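Side-chain contact in uncharacterized protein UL16 (Human herpesvirus 5 strain ad169, PDB 2WY3), which helps the virus evade natural killer cells by retaining ligands of the host KLRK1 receptor, such as ULBP1 and ULBP2, inside the infected cell: residues B[63-66]-B[71-74]. Numbering follows the deposited sequence.
Sequences DLWL and TVIR. With NAG (2-acetamido-2-deoxy-beta-D-glucopyranose), chain L.
Leu66 pairs with Ile73 and Arg74 in a beta hairpin of the six-stranded mixed sheet, where edge strand 71-74 runs antiparallel to 63-66. Leu66 N donates to Arg74 O (2.9 Å), while Leu66 O receives Ile73 N at 2.9 Å and, weakly, Arg74 N. Two consecutive residues thus face a single one, a classic beta bulge, and the chain turns a corner at Ile73. The bulge brings two side chains onto Leu66: CG1 of Ile73 packs against Leu66 CB at 3.7 Å, and Arg74 lies alongside, its CD 3.9 Å from Leu66 CD1. The Arg74 chain leaves CA with CG opposite the backbone N (chi1 180°) and stays extended to NE, reaching Leu64, whose CD2 sits over one guanidinium face toward its rim, 4.1 Å from Arg74 CZ. Two waters at the guanidinium edge, in its plane, accept hydrogen bonds from NE and NH1; the one on NH1 donates to Asp63 OD1 and the other lies at hydrogen-bonding distance from it, bridging charges not in direct contact. Asp63 OD1 also accepts the Leu64 N-H, and OD2 is hydrogen-bonded to Ser77 OG. On the sheet face opposite Leu64 and Leu66, Val72 CG2 meets Trp65 CZ3 at 4.0 Å, the side chains crossing at about a right angle; Trp65 NE1 is hydrogen-bonded to Thr100 OG1 and the indole packs edge-to-face with Phe76. The acetyl methyl (C8) of a glycan N-acetylglucosamine approaches Ile73 O.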
loop_
_atom_site.group_PDB
_atom_site.type_symbol
_atom_site.label_atom_id
_atom_site.label_comp_id
_atom_site.label_asym_id
_atom_site.label_seq_id
_atom_site.Cartn_x
_atom_site.Cartn_y
_atom_site.Cartn_z
ATOM N N ASP B 63 21.572 -5.187 7.460
ATOM C CA ASP B 63 21.543 -4.360 6.267
ATOM C C ASP B 63 20.663 -3.141 6.540
ATOM O O ASP B 63 19.978 -3.073 7.557
ATOM C CB ASP B 63 20.992 -5.155 5.082
ATOM C CG ASP B 63 21.509 -4.636 3.736
ATOM O OD1 ASP B 63 22.211 -3.600 3.715
ATOM O OD2 ASP B 63 21.227 -5.278 2.704
ATOM N N LEU B 64 20.684 -2.180 5.631
ATOM C CA LEU B 64 20.006 -0.918 5.885
ATOM C C LEU B 64 19.647 -0.252 4.575
ATOM O O LEU B 64 20.456 -0.229 3.656
ATOM C CB LEU B 64 20.965 0.005 6.652
ATOM C CG LEU B 64 20.460 1.394 7.047
ATOM C CD1 LEU B 64 19.407 1.279 8.151
ATOM C CD2 LEU B 64 21.632 2.280 7.507
ATOM N N TRP B 65 18.441 0.296 4.480
ATOM C CA TRP B 65 18.153 1.240 3.412
ATOM C C TRP B 65 17.627 2.538 3.998
ATOM O O TRP B 65 17.001 2.524 5.057
ATOM C CB TRP B 65 17.239 0.648 2.317
ATOM C CG TRP B 65 15.737 0.490 2.570
ATOM C CD1 TRP B 65 15.096 -0.617 3.057
ATOM C CD2 TRP B 65 14.700 1.434 2.227
ATOM N NE1 TRP B 65 13.724 -0.405 3.066
ATOM C CE2 TRP B 65 13.460 0.843 2.564
ATOM C CE3 TRP B 65 14.705 2.724 1.672
ATOM C CZ2 TRP B 65 12.231 1.502 2.376
ATOM C CZ3 TRP B 65 13.482 3.385 1.490
ATOM C CH2 TRP B 65 12.264 2.768 1.846
ATOM N N LEU B 66 17.917 3.652 3.330
ATOM C CA LEU B 66 17.648 4.977 3.882
ATOM C C LEU B 66 16.927 5.878 2.880
ATOM O O LEU B 66 17.127 5.770 1.678
ATOM C CB LEU B 66 18.956 5.663 4.308
ATOM C CG LEU B 66 19.780 4.982 5.407
ATOM C CD1 LEU B 66 21.102 5.714 5.596
ATOM C CD2 LEU B 66 18.980 4.922 6.715
ATOM N N THR B 71 13.494 10.512 -1.603
ATOM C CA THR B 71 14.362 9.718 -2.465
ATOM C C THR B 71 15.127 8.696 -1.647
ATOM O O THR B 71 15.537 8.983 -0.536
ATOM C CB THR B 71 15.409 10.597 -3.175
ATOM O OG1 THR B 71 14.808 11.831 -3.582
ATOM C CG2 THR B 71 15.983 9.872 -4.389
ATOM N N VAL B 72 15.342 7.512 -2.213
ATOM C CA VAL B 72 16.233 6.536 -1.595
ATOM C C VAL B 72 17.668 7.056 -1.666
ATOM O O VAL B 72 18.171 7.353 -2.760
ATOM C CB VAL B 72 16.151 5.184 -2.330
ATOM C CG1 VAL B 72 17.286 4.265 -1.908
ATOM C CG2 VAL B 72 14.793 4.526 -2.082
ATOM N N ILE B 73 18.333 7.173 -0.517
ATOM C CA ILE B 73 19.737 7.631 -0.503
ATOM C C ILE B 73 20.710 6.482 -0.203
ATOM O O ILE B 73 21.935 6.626 -0.303
ATOM C CB ILE B 73 19.964 8.810 0.481
ATOM C CG1 ILE B 73 19.602 8.414 1.912
ATOM C CG2 ILE B 73 19.142 10.028 0.073
ATOM C CD1 ILE B 73 20.086 9.443 2.940
ATOM N N ARG B 74 20.153 5.335 0.155
ATOM C CA ARG B 74 20.947 4.130 0.363
ATOM C C ARG B 74 20.078 2.902 0.148
ATOM O O ARG B 74 19.033 2.784 0.775
ATOM C CB ARG B 74 21.539 4.119 1.777
ATOM C CG ARG B 74 22.385 2.894 2.087
ATOM C CD ARG B 74 22.966 2.975 3.488
ATOM N NE ARG B 74 23.573 1.718 3.913
ATOM C CZ ARG B 74 24.621 1.642 4.726
ATOM N NH1 ARG B 74 25.116 0.460 5.066
ATOM N NH2 ARG B 74 25.180 2.753 5.190
HETATM C C1 NAG L . 19.409 1.940 -5.593
HETATM C C2 NAG L . 20.303 3.045 -6.174
HETATM C C3 NAG L . 19.732 3.582 -7.481
HETATM C C4 NAG L . 19.481 2.436 -8.441
HETATM C C5 NAG L . 18.598 1.382 -7.785
HETATM C C6 NAG L . 18.397 0.176 -8.701
HETATM C C7 NAG L . 21.566 4.343 -4.538
HETATM C C8 NAG L . 21.623 5.607 -3.729
HETATM N N2 NAG L . 20.468 4.161 -5.269
HETATM O O3 NAG L . 20.627 4.514 -8.051
HETATM O O4 NAG L . 18.835 2.938 -9.584
HETATM O O5 NAG L . 19.176 0.942 -6.571
HETATM O O6 NAG L . 19.645 -0.440 -8.965
HETATM O O7 NAG L . 22.497 3.538 -4.490
HETATM O O HOH W 1 23.117 -1.166 2.584
HETATM O O HOH W 2 24.521 -2.219 4.595
#